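Local coordinates for putative trimethylamine methyltransferase (Rhizobium meliloti, PDB 4YYC), which probably acts as a methyltransferase of the trimethylamine methyltransferase family, at residues A223-L228 and D232-N237; S199-R202 and P207-G210; R192-V197 and K515-M520; H120-E125 and E497-D502. All coordinates share one frame; numbering follows the deposited sequence. Where two conformers were deposited one is given.

Contact 1 (A223-L228 and D232-N237); sequences AMAKIL and DFVENN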
loop_
_atom_site.group_PDB
_atom_site.type_symbol
_atom_site.label_atom_id
_atom_site.label_comp_id
_atom_site.label_asym_id
_atom_site.label_seq_id
_atom_site.Cartn_x
_atom_site.Cartn_y
_atom_site.Cartn_z
ATOM N N ALA A 223 -2.596 -39.683 5.601
ATOM C CA ALA A 223 -3.436 -40.823 5.266
ATOM C C ALA A 223 -4.663 -40.404 4.439
ATOM O O ALA A 223 -5.024 -41.086 3.466
ATOM C CB ALA A 223 -3.847 -41.579 6.547
HETATM N N MSE A 224 -5.282 -39.290 4.815
HETATM C CA MSE A 224 -6.396 -38.757 4.070
HETATM C C MSE A 224 -5.957 -38.348 2.695
HETATM O O MSE A 224 -6.664 -38.585 1.746
HETATM C CB MSE A 224 -6.997 -37.600 4.840
HETATM C CG MSE A 224 -7.775 -38.189 6.007
HETATM SE SE MSE A 224 -8.559 -36.812 7.163
HETATM C CE MSE A 224 -9.997 -36.411 5.939
ATOM N N ALA A 225 -4.813 -37.674 2.584
ATOM C CA ALA A 225 -4.292 -37.254 1.299
ATOM C C ALA A 225 -4.061 -38.447 0.392
ATOM O O ALA A 225 -4.327 -38.367 -0.840
ATOM C CB ALA A 225 -2.990 -36.487 1.471
ATOM N N LYS A 226 -3.570 -39.557 0.958
ATOM C CA LYS A 226 -3.339 -40.769 0.150
ATOM C C LYS A 226 -4.623 -41.389 -0.338
ATOM O O LYS A 226 -4.659 -41.890 -1.460
ATOM C CB LYS A 226 -2.494 -41.787 0.891
ATOM C CG LYS A 226 -1.075 -41.340 1.089
ATOM C CD LYS A 226 -0.166 -42.388 1.733
ATOM C CE LYS A 226 1.255 -41.869 1.735
ATOM N NZ LYS A 226 2.217 -42.903 2.098
ATOM N N ILE A 227 -5.681 -41.370 0.474
ATOM C CA ILE A 227 -7.011 -41.783 0.015
ATOM C C ILE A 227 -7.470 -40.930 -1.189
ATOM O O ILE A 227 -8.027 -41.451 -2.154
ATOM C CB ILE A 227 -8.046 -41.712 1.165
ATOM C CG1 ILE A 227 -7.758 -42.823 2.177
ATOM C CG2 ILE A 227 -9.472 -41.855 0.635
ATOM C CD1 ILE A 227 -8.291 -42.641 3.579
ATOM N N LEU A 228 -7.220 -39.642 -1.112
ATOM C CA LEU A 228 -7.669 -38.681 -2.126
ATOM C C LEU A 228 -6.875 -38.749 -3.439
ATOM O O LEU A 228 -7.458 -38.777 -4.516
ATOM C CB LEU A 228 -7.599 -37.286 -1.531
ATOM C CG LEU A 228 -7.957 -36.152 -2.452
ATOM C CD1 LEU A 228 -9.353 -36.303 -3.044
ATOM C CD2 LEU A 228 -7.858 -34.862 -1.678
ATOM N N ASP A 232 1.312 -43.552 -3.880
ATOM C CA ASP A 232 2.574 -43.150 -4.515
ATOM C C ASP A 232 2.559 -41.670 -4.906
ATOM O O ASP A 232 3.593 -41.005 -4.793
ATOM C CB ASP A 232 2.934 -44.003 -5.724
ATOM C CG ASP A 232 3.204 -45.442 -5.355
ATOM O OD1 ASP A 232 3.982 -45.696 -4.408
ATOM O OD2 ASP A 232 2.628 -46.331 -6.005
ATOM N N PHE A 233 1.402 -41.162 -5.309
ATOM C CA PHE A 233 1.285 -39.746 -5.669
ATOM C C PHE A 233 1.705 -38.841 -4.524
ATOM O O PHE A 233 2.472 -37.908 -4.740
ATOM C CB PHE A 233 -0.111 -39.395 -6.127
ATOM C CG PHE A 233 -0.201 -38.030 -6.758
ATOM C CD1 PHE A 233 -0.361 -36.901 -5.992
ATOM C CD2 PHE A 233 -0.124 -37.896 -8.118
ATOM C CE1 PHE A 233 -0.463 -35.651 -6.579
ATOM C CE2 PHE A 233 -0.213 -36.654 -8.728
ATOM C CZ PHE A 233 -0.392 -35.527 -7.959
ATOM N N VAL A 234 1.220 -39.114 -3.317
ATOM C CA VAL A 234 1.579 -38.288 -2.167
ATOM C C VAL A 234 3.072 -38.386 -1.828
ATOM O O VAL A 234 3.710 -37.380 -1.505
ATOM C CB VAL A 234 0.685 -38.629 -0.966
ATOM C CG1 VAL A 234 1.189 -37.980 0.300
ATOM C CG2 VAL A 234 -0.761 -38.258 -1.289
ATOM N N GLU A 235 3.651 -39.590 -1.928
ATOM C CA GLU A 235 5.073 -39.726 -1.633
ATOM C C GLU A 235 5.954 -38.991 -2.639
ATOM O O GLU A 235 7.108 -38.721 -2.344
ATOM C CB GLU A 235 5.475 -41.206 -1.613
ATOM C CG GLU A 235 4.891 -42.001 -0.453
ATOM C CD GLU A 235 5.364 -41.529 0.923
ATOM O OE1 GLU A 235 6.544 -41.130 1.107
ATOM O OE2 GLU A 235 4.533 -41.521 1.853
ATOM N N ASN A 236 5.413 -38.668 -3.806
ATOM C CA ASN A 236 6.188 -38.042 -4.855
ATOM C C ASN A 236 5.837 -36.581 -5.146
ATOM O O ASN A 236 6.509 -35.956 -5.946
ATOM C CB ASN A 236 6.048 -38.869 -6.125
ATOM C CG ASN A 236 6.832 -40.156 -6.055
ATOM O OD1 ASN A 236 8.051 -40.135 -6.095
ATOM N ND2 ASN A 236 6.134 -41.291 -5.889
ATOM N N ASN A 237 4.804 -36.041 -4.511
ATOM C CA ASN A 237 4.290 -34.709 -4.874
ATOM C C ASN A 237 3.737 -34.024 -3.627
ATOM O O ASN A 237 3.012 -34.642 -2.826
ATOM C CB ASN A 237 3.127 -34.818 -5.834
ATOM C CG ASN A 237 3.497 -35.459 -7.153
ATOM O OD1 ASN A 237 4.060 -34.805 -8.038
ATOM N ND2 ASN A 237 3.228 -36.742 -7.285
#

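Contact 2 (S199-R202 and P207-G210); sequences SHIR and PFMG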
loop_
_atom_site.group_PDB
_atom_site.type_symbol
_atom_site.label_atom_id
_atom_site.label_comp_id
_atom_site.label_asym_id
_atom_site.label_seq_id
_atom_site.Cartn_x
_atom_site.Cartn_y
_atom_site.Cartn_z
ATOM N N SER A 199 -13.186 -30.980 5.274
ATOM C CA SER A 199 -13.888 -29.783 4.752
ATOM C C SER A 199 -13.183 -29.192 3.533
ATOM O O SER A 199 -13.821 -28.797 2.567
ATOM C CB SER A 199 -14.045 -28.725 5.857
ATOM O OG SER A 199 -14.869 -29.240 6.863
ATOM N N HIS A 200 -11.849 -29.144 3.560
ATOM C CA HIS A 200 -11.066 -28.678 2.413
ATOM C C HIS A 200 -11.229 -29.570 1.185
ATOM O O HIS A 200 -11.050 -29.113 0.071
ATOM C CB HIS A 200 -9.586 -28.545 2.774
ATOM C CG HIS A 200 -9.296 -27.411 3.724
ATOM N ND1 HIS A 200 -9.428 -26.091 3.354
ATOM C CD2 HIS A 200 -8.891 -27.395 5.015
ATOM C CE1 HIS A 200 -9.114 -25.317 4.372
ATOM N NE2 HIS A 200 -8.777 -26.082 5.391
ATOM N N ILE A 201 -11.566 -30.834 1.393
ATOM C CA ILE A 201 -11.750 -31.765 0.275
ATOM C C ILE A 201 -13.162 -31.718 -0.250
ATOM O O ILE A 201 -13.351 -31.729 -1.477
ATOM C CB ILE A 201 -11.335 -33.200 0.680
ATOM C CG1 ILE A 201 -9.886 -33.215 1.138
ATOM C CG2 ILE A 201 -11.585 -34.158 -0.476
ATOM C CD1 ILE A 201 -9.443 -34.457 1.878
ATOM N N ARG A 202 -14.128 -31.699 0.668
ATOM C CA ARG A 202 -15.558 -31.788 0.301
ATOM C C ARG A 202 -16.063 -30.469 -0.303
ATOM O O ARG A 202 -16.851 -30.485 -1.253
ATOM C CB ARG A 202 -16.379 -32.191 1.540
ATOM C CG ARG A 202 -17.898 -32.335 1.376
ATOM C CD ARG A 202 -18.325 -33.357 0.322
ATOM N NE ARG A 202 -18.128 -32.761 -0.975
ATOM C CZ ARG A 202 -18.583 -33.182 -2.135
ATOM N NH1 ARG A 202 -19.406 -34.227 -2.244
ATOM N NH2 ARG A 202 -18.217 -32.450 -3.186
ATOM N N PRO A 207 -5.821 -26.177 -3.527
ATOM C CA PRO A 207 -4.827 -26.834 -2.668
ATOM C C PRO A 207 -4.976 -26.416 -1.200
ATOM O O PRO A 207 -5.279 -25.279 -0.922
ATOM C CB PRO A 207 -3.498 -26.382 -3.209
ATOM C CG PRO A 207 -3.769 -25.472 -4.295
ATOM C CD PRO A 207 -5.220 -25.353 -4.580
ATOM N N PHE A 208 -4.772 -27.359 -0.298
ATOM C CA PHE A 208 -5.060 -27.145 1.117
ATOM C C PHE A 208 -3.861 -27.470 1.988
ATOM O O PHE A 208 -2.866 -28.060 1.520
ATOM C CB PHE A 208 -6.325 -27.912 1.510
ATOM C CG PHE A 208 -6.183 -29.413 1.439
ATOM C CD1 PHE A 208 -5.625 -30.113 2.489
ATOM C CD2 PHE A 208 -6.586 -30.131 0.306
ATOM C CE1 PHE A 208 -5.512 -31.500 2.449
ATOM C CE2 PHE A 208 -6.445 -31.502 0.249
ATOM C CZ PHE A 208 -5.901 -32.197 1.326
HETATM N N MSE A 209 -3.985 -27.121 3.254
HETATM C CA MSE A 209 -2.923 -27.266 4.247
HETATM C C MSE A 209 -3.288 -28.339 5.231
HETATM O O MSE A 209 -4.463 -28.643 5.459
HETATM C CB MSE A 209 -2.735 -25.934 5.001
HETATM C CG MSE A 209 -2.299 -24.796 4.095
HETATM SE SE MSE A 209 -2.235 -23.111 5.089
HETATM C CE MSE A 209 -0.544 -23.408 5.993
ATOM N N GLY A 210 -2.278 -28.902 5.875
ATOM C CA GLY A 210 -2.464 -29.999 6.794
ATOM C C GLY A 210 -2.493 -29.631 8.242
ATOM O O GLY A 210 -2.264 -28.490 8.635
#

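Contact 3 (R192-V197 and K515-M520); sequences RHLDMV and KRKDSM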
loop_
_atom_site.group_PDB
_atom_site.type_symbol
_atom_site.label_atom_id
_atom_site.label_comp_id
_atom_site.label_asym_id
_atom_site.label_seq_id
_atom_site.Cartn_x
_atom_site.Cartn_y
_atom_site.Cartn_z
ATOM N N ARG A 192 -11.104 -32.845 15.770
ATOM C CA ARG A 192 -11.502 -31.786 14.838
ATOM C C ARG A 192 -10.640 -31.704 13.597
ATOM O O ARG A 192 -11.103 -31.299 12.550
ATOM C CB ARG A 192 -11.624 -30.431 15.545
ATOM C CG ARG A 192 -10.328 -29.887 16.103
ATOM C CD ARG A 192 -10.427 -28.582 16.860
ATOM N NE ARG A 192 -11.317 -28.652 17.990
ATOM C CZ ARG A 192 -11.338 -27.753 18.989
ATOM N NH1 ARG A 192 -10.471 -26.740 18.991
ATOM N NH2 ARG A 192 -12.215 -27.886 19.978
ATOM N N HIS A 193 -9.353 -32.050 13.697
ATOM C CA HIS A 193 -8.478 -32.057 12.536
ATOM C C HIS A 193 -9.015 -32.878 11.369
ATOM O O HIS A 193 -8.813 -32.541 10.182
ATOM C CB HIS A 193 -7.079 -32.556 12.877
ATOM C CG HIS A 193 -7.008 -34.018 13.248
ATOM N ND1 HIS A 193 -7.475 -34.524 14.438
ATOM C CD2 HIS A 193 -6.514 -35.075 12.567
ATOM C CE1 HIS A 193 -7.247 -35.820 14.493
ATOM N NE2 HIS A 193 -6.651 -36.175 13.373
ATOM N N LEU A 194 -9.718 -33.959 11.692
ATOM C CA LEU A 194 -10.243 -34.841 10.663
ATOM C C LEU A 194 -11.328 -34.125 9.849
ATOM O O LEU A 194 -11.343 -34.172 8.623
ATOM C CB LEU A 194 -10.859 -36.085 11.320
ATOM C CG LEU A 194 -9.831 -36.942 12.057
ATOM C CD1 LEU A 194 -10.532 -37.843 13.038
ATOM C CD2 LEU A 194 -8.926 -37.700 11.104
ATOM N N ASP A 195 -12.211 -33.459 10.560
ATOM C CA ASP A 195 -13.282 -32.649 9.920
ATOM C C ASP A 195 -12.760 -31.439 9.165
ATOM O O ASP A 195 -13.346 -31.054 8.138
ATOM C CB ASP A 195 -14.316 -32.249 10.969
ATOM C CG ASP A 195 -15.012 -33.440 11.539
ATOM O OD1 ASP A 195 -15.839 -34.091 10.831
ATOM O OD2 ASP A 195 -14.696 -33.814 12.679
HETATM N N MSE A 196 -11.690 -30.854 9.692
HETATM C CA MSE A 196 -11.071 -29.660 9.078
HETATM C C MSE A 196 -10.496 -30.113 7.745
HETATM O O MSE A 196 -10.786 -29.505 6.718
HETATM C CB MSE A 196 -10.061 -29.084 10.034
HETATM C CG MSE A 196 -10.745 -28.414 11.222
HETATM SE SE MSE A 196 -9.508 -28.280 12.776
HETATM C CE MSE A 196 -8.616 -26.742 12.116
ATOM N N VAL A 197 -9.656 -31.157 7.729
ATOM C CA VAL A 197 -9.108 -31.611 6.441
ATOM C C VAL A 197 -10.238 -32.038 5.480
ATOM O O VAL A 197 -10.256 -31.686 4.292
ATOM C CB VAL A 197 -8.067 -32.738 6.619
ATOM C CG1 VAL A 197 -7.678 -33.353 5.278
ATOM C CG2 VAL A 197 -6.852 -32.208 7.393
ATOM N N LYS A 515 -13.487 -44.431 11.665
ATOM C CA LYS A 515 -12.632 -45.371 12.347
ATOM C C LYS A 515 -11.713 -44.650 13.332
ATOM O O LYS A 515 -11.586 -45.057 14.481
ATOM C CB LYS A 515 -11.867 -46.176 11.305
ATOM C CG LYS A 515 -10.804 -47.114 11.840
ATOM C CD LYS A 515 -10.283 -47.986 10.708
ATOM N N ARG A 516 -11.102 -43.551 12.895
ATOM C CA ARG A 516 -10.235 -42.801 13.769
ATOM C C ARG A 516 -10.998 -42.224 14.946
ATOM O O ARG A 516 -10.542 -42.307 16.062
ATOM C CB ARG A 516 -9.506 -41.682 12.996
ATOM C CG ARG A 516 -8.485 -42.207 12.004
ATOM C CD ARG A 516 -7.250 -42.877 12.646
ATOM N NE ARG A 516 -6.531 -41.883 13.362
ATOM C CZ ARG A 516 -6.353 -41.780 14.672
ATOM N NH1 ARG A 516 -6.679 -42.751 15.529
ATOM N NH2 ARG A 516 -5.742 -40.706 15.119
ATOM N N LYS A 517 -12.190 -41.654 14.715
ATOM C CA LYS A 517 -12.977 -41.101 15.824
ATOM C C LYS A 517 -13.378 -42.171 16.837
ATOM O O LYS A 517 -13.395 -41.920 18.047
ATOM C CB LYS A 517 -14.217 -40.359 15.290
ATOM C CG LYS A 517 -13.853 -39.069 14.572
ATOM C CD LYS A 517 -15.085 -38.217 14.329
ATOM C CE LYS A 517 -14.732 -36.947 13.666
ATOM N NZ LYS A 517 -15.900 -36.035 13.502
ATOM N N ASP A 518 -13.748 -43.333 16.339
ATOM C CA ASP A 518 -14.172 -44.422 17.236
ATOM C C ASP A 518 -13.020 -44.973 18.061
ATOM O O ASP A 518 -13.266 -45.615 19.095
ATOM C CB ASP A 518 -14.833 -45.582 16.474
ATOM C CG ASP A 518 -15.728 -46.438 17.383
ATOM O OD1 ASP A 518 -16.675 -45.871 17.982
ATOM O OD2 ASP A 518 -15.504 -47.664 17.538
ATOM N N SER A 519 -11.787 -44.771 17.612
ATOM C CA SER A 519 -10.618 -45.289 18.328
ATOM C C SER A 519 -10.183 -44.445 19.533
ATOM O O SER A 519 -9.277 -44.858 20.239
ATOM C CB SER A 519 -9.446 -45.421 17.358
ATOM O OG SER A 519 -8.870 -44.163 17.087
HETATM N N MSE A 520 -10.825 -43.303 19.770
HETATM C CA MSE A 520 -10.440 -42.356 20.813
HETATM C C MSE A 520 -11.653 -41.839 21.527
HETATM O O MSE A 520 -12.650 -41.556 20.869
HETATM C CB MSE A 520 -9.881 -41.106 20.144
HETATM C CG MSE A 520 -8.700 -41.434 19.257
HETATM SE SE MSE A 520 -7.843 -39.748 18.839
HETATM C CE MSE A 520 -8.643 -39.470 17.059
#

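Contact 4 (H120-E125 and E497-D502); sequences HARNPE and EAPYLD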
loop_
_atom_site.group_PDB
_atom_site.type_symbol
_atom_site.label_atom_id
_atom_site.label_comp_id
_atom_site.label_asym_id
_atom_site.label_seq_id
_atom_site.Cartn_x
_atom_site.Cartn_y
_atom_site.Cartn_z
ATOM N N HIS A 120 0.065 -29.464 -5.439
ATOM C CA HIS A 120 -0.946 -30.110 -6.248
ATOM C C HIS A 120 -2.311 -30.005 -5.588
ATOM O O HIS A 120 -2.430 -30.151 -4.365
ATOM C CB HIS A 120 -0.597 -31.568 -6.488
ATOM C CG HIS A 120 0.628 -31.732 -7.344
ATOM N ND1 HIS A 120 0.564 -31.992 -8.694
ATOM C CD2 HIS A 120 1.942 -31.592 -7.052
ATOM C CE1 HIS A 120 1.788 -32.024 -9.192
ATOM N NE2 HIS A 120 2.643 -31.775 -8.220
ATOM N N ALA A 121 -3.318 -29.803 -6.403
ATOM C CA ALA A 121 -4.718 -29.742 -5.956
ATOM C C ALA A 121 -5.443 -30.947 -6.491
ATOM O O ALA A 121 -5.087 -31.504 -7.531
ATOM C CB ALA A 121 -5.369 -28.468 -6.487
ATOM N N ARG A 122 -6.529 -31.322 -5.842
ATOM C CA ARG A 122 -7.261 -32.496 -6.287
ATOM C C ARG A 122 -7.900 -32.270 -7.659
ATOM O O ARG A 122 -8.088 -33.212 -8.391
ATOM C CB ARG A 122 -8.282 -32.928 -5.248
ATOM C CG ARG A 122 -9.477 -31.992 -5.088
ATOM C CD ARG A 122 -10.375 -32.510 -3.983
ATOM N NE ARG A 122 -11.683 -31.878 -3.847
ATOM C CZ ARG A 122 -12.745 -32.149 -4.585
ATOM N NH1 ARG A 122 -12.689 -33.032 -5.576
ATOM N NH2 ARG A 122 -13.912 -31.560 -4.327
ATOM N N ASN A 123 -8.217 -31.014 -7.988
ATOM C CA ASN A 123 -8.494 -30.605 -9.350
ATOM C C ASN A 123 -7.187 -30.024 -9.897
ATOM O O ASN A 123 -6.799 -28.949 -9.488
ATOM C CB ASN A 123 -9.604 -29.555 -9.397
ATOM C CG ASN A 123 -9.795 -28.934 -10.766
ATOM O OD1 ASN A 123 -9.123 -29.276 -11.742
ATOM N ND2 ASN A 123 -10.780 -28.035 -10.859
ATOM N N PRO A 124 -6.517 -30.727 -10.838
ATOM C CA PRO A 124 -5.187 -30.303 -11.291
ATOM C C PRO A 124 -5.131 -28.930 -11.926
ATOM O O PRO A 124 -4.087 -28.279 -11.900
ATOM C CB PRO A 124 -4.809 -31.375 -12.318
ATOM C CG PRO A 124 -5.635 -32.547 -11.945
ATOM C CD PRO A 124 -6.933 -31.972 -11.491
ATOM N N GLU A 125 -6.254 -28.446 -12.418
ATOM C CA GLU A 125 -6.317 -27.063 -12.904
ATOM C C GLU A 125 -6.047 -26.017 -11.825
ATOM O O GLU A 125 -5.729 -24.863 -12.140
ATOM C CB GLU A 125 -7.661 -26.774 -13.525
ATOM C CG GLU A 125 -7.884 -27.539 -14.812
ATOM C CD GLU A 125 -6.743 -27.344 -15.819
ATOM O OE1 GLU A 125 -6.571 -26.192 -16.275
ATOM O OE2 GLU A 125 -6.002 -28.329 -16.116
ATOM N N GLU A 497 -22.138 -24.027 -5.029
ATOM C CA GLU A 497 -22.309 -25.437 -5.394
ATOM C C GLU A 497 -20.993 -26.126 -5.161
ATOM O O GLU A 497 -19.973 -25.660 -5.645
ATOM C CB GLU A 497 -22.646 -25.551 -6.856
ATOM C CG GLU A 497 -24.034 -25.052 -7.161
ATOM C CD GLU A 497 -24.454 -25.329 -8.591
ATOM O OE1 GLU A 497 -24.061 -26.391 -9.148
ATOM O OE2 GLU A 497 -25.164 -24.480 -9.157
ATOM N N ALA A 498 -21.012 -27.206 -4.413
ATOM C CA ALA A 498 -19.779 -27.890 -4.086
ATOM C C ALA A 498 -19.117 -28.477 -5.335
ATOM O O ALA A 498 -19.805 -28.987 -6.210
ATOM C CB ALA A 498 -20.011 -28.964 -3.045
ATOM N N PRO A 499 -17.793 -28.410 -5.414
ATOM C CA PRO A 499 -17.092 -29.068 -6.513
ATOM C C PRO A 499 -17.253 -30.588 -6.404
ATOM O O PRO A 499 -17.271 -31.132 -5.315
ATOM C CB PRO A 499 -15.631 -28.683 -6.302
ATOM C CG PRO A 499 -15.521 -28.308 -4.882
ATOM C CD PRO A 499 -16.872 -27.821 -4.431
ATOM N N TYR A 500 -17.327 -31.257 -7.536
ATOM C CA TYR A 500 -17.493 -32.694 -7.564
ATOM C C TYR A 500 -16.435 -33.430 -6.763
ATOM O O TYR A 500 -15.268 -33.069 -6.802
ATOM C CB TYR A 500 -17.399 -33.170 -9.001
ATOM C CG TYR A 500 -17.532 -34.644 -9.155
ATOM C CD1 TYR A 500 -18.784 -35.245 -9.108
ATOM C CD2 TYR A 500 -16.406 -35.462 -9.314
ATOM C CE1 TYR A 500 -18.921 -36.611 -9.238
ATOM C CE2 TYR A 500 -16.528 -36.827 -9.429
ATOM C CZ TYR A 500 -17.791 -37.399 -9.406
ATOM O OH TYR A 500 -17.930 -38.750 -9.562
ATOM N N LEU A 501 -16.861 -34.452 -6.032
ATOM C CA LEU A 501 -15.950 -35.378 -5.373
ATOM C C LEU A 501 -16.392 -36.804 -5.677
ATOM O O LEU A 501 -17.524 -37.164 -5.386
ATOM C CB LEU A 501 -15.951 -35.140 -3.868
ATOM C CG LEU A 501 -15.076 -36.037 -2.968
ATOM C CD1 LEU A 501 -13.604 -35.947 -3.316
ATOM C CD2 LEU A 501 -15.262 -35.707 -1.492
ATOM N N ASP A 502 -15.499 -37.614 -6.231
ATOM C CA ASP A 502 -15.796 -39.029 -6.477
ATOM C C ASP A 502 -16.440 -39.700 -5.244
ATOM O O ASP A 502 -15.851 -39.729 -4.157
ATOM C CB ASP A 502 -14.504 -39.730 -6.878
ATOM C CG ASP A 502 -14.649 -41.229 -7.087
ATOM O OD1 ASP A 502 -15.696 -41.857 -6.794
ATOM O OD2 ASP A 502 -13.645 -41.811 -7.546
#

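Contact 1 (A223-L228 and D232-N237)
K226 of helix 215-229 and V234 of helix 231-236 meet within the beta-alpha-beta crossover that joins the parallel strands 208-209 and 240-245. The N-to-C directions of the two short segments make 121°, and their axes come within 8.7 Å. V234 has CG1 anti to its backbone N (chi1 170°), which turns CG2 onto the backbone of the first helix. V234 CG2 lies 3.6 Å from A225 O and 4.0 Å from A225 CB. The stem of K226 runs across V234 at about a right angle, with K226 CG 3.8 Å from V234 CB. Beyond CG the lysine is fully extended, and its NZ reaches E235 OE2 at 2.7 Å in a salt bridge. The ammonium meets that oxygen on its anti side, 15° out of the carboxylate plane. Each partner has a second mate: K226 NZ also pairs with D231, and E235 OE2 also bonds to H266. At the far end of the second segment, N237 ND2 donates to F233 O at 2.9 Å and lies over the centre of the F233 ring. Around this pair, A225 and F233 rest on V239, M224 and I227 face helix 503-518, and L228 packs on I201 of helix 192-202.

Contact 2 (S199-R202 and P207-G210)
The first torsions of F208 and H200 bring their CB atoms together. F208 CG sits between its own backbone N and carbonyl carbon (chi1 66°), and H200 CG lies beside its backbone N (chi1 -70°). The contact joins helix 192-202 to the short strand 208-209. That strand is at one end of a run of parallel strands, an arrangement consistent with the TIM barrel of this family. H200 CB is 3.6 Å from F208 CB, and H200 CG is 3.7 Å from the same atom. The rings are not stacked on each other; the imidazole passes the CB of F208, while the phenyl ring turns back toward I201. All three touching residues are buried, and no hydrogen bond links the two segments. The polar edge of H200 is satisfied by other parts of the chain: ND1 bonds to S177 and NE2 to G179 O. Those two bonds fix the rotation of the imidazole, and F161 of helix 158-170 also meets this ring. With an alanine at F208, I201 CG1 and L228 would probably lose the phenyl ring they pack on. I201 CG1 approaches the far end of that ring, 3.9 Å from F208 CE2 and 4.1 Å from F208 CZ.

Contact 3 (R192-V197 and K515-M520)
K517 NZ donates to D195 OD2 at 2.7 Å, a salt bridge that uses the syn lone pair of the carboxylate oxygen. D195 OD1 is farther from the same K517 NZ, at 3.3 Å, so the grip is mainly on one oxygen. The lysine chain is extended beyond CG and crosses D195 at about a right angle. Its stem also serves the apolar side: K517 CG lies 3.9 Å from L194 CD1, and the two side chains run alongside one another, pointing opposite ways. R516 CB touches the same methyl, L194 CD1, at 4.0 Å. The contact packs the start of helix 192-202 against the end of helix 503-518, near the C terminus. Helix 215-229 supplies the acceptor both sides share. D220 takes R516 NE on one carboxylate oxygen, in a salt bridge, and H193 NE2 on the other. The arginine reaches this site through bends at chi2 and chi3. At the helix end R516 O accepts twice, from the backbone N of S519 and, at 2.7 Å, from S519 OG.

Contact 4 (H120-E125 and E497-D502)
R122 and Y500 meet where two loops join: the loop after strand 116-119, and the irregular run between helices 481-495 and 503-518. The motif is an arginine gripping a backbone carbonyl. R122 NH1 donates to Y500 O at 2.9 Å with a nearly straight bond (160°). R122 NH2 donates to the same oxygen, Y500 O, at 3.2 Å and is more bent (139°). The guanidinium thus meets the carbonyl end-on, and the oxygen lies in the guanidinium plane. The NH1 donor sits in the carbonyl plane, whereas NH2 comes from well above it. R122 CG stands between its backbone N and carbonyl carbon (chi1 70°), and the chain then runs extended to NE, which carries the charged end to the second loop. L501 CD1 covers one face of the guanidinium, 3.8 Å from R122 NH1. P499 CG lies 3.7 Å from R122 NH2, out of the guanidinium plane and on the side away from L501 CD1. P499 O lies at the edge, 3.5 Å from R122 NH2. R122 NE bonds to S204 O, so a third carbonyl-directed bond fixes the plane. Next in the chain, N123 OD1 accepts from E125 N in an Asx turn. D502 N-caps helix 503-518 through the N of A504. Were R122 a leucine, Y500 O and S204 O would probably lose these donors and the join between the two loops would weaken. The positive charge is met here by main-chain carbonyls. It is likely to polarise the Y500 carbonyl. The two bonds to Y500 make no use of its side chain.

How the contacts relate
From the N terminus, residues 120-125 come first and wait until 497-502 for their partner, so contact 4 closes a long loop. Residues 192-197 open contact 3, which closes at 515-520; the segments of contacts 3 and 4 alternate, so these loops cross. Contact 2 closes a short loop just after, within 199-210, and contact 1 closes another within 223-237. These two follow in series and nest inside both long loops. Contacts 2 and 3 share helix 192-202. L228 bridges contacts 1, 2 and 4 by packing, and M224 joins contact 1 to contact 3. Contact 3 ties helix 503-518 to helix 192-202; contact 4 ties 497-502 to the loop after strand 116-119; contacts 1 and 2 are local.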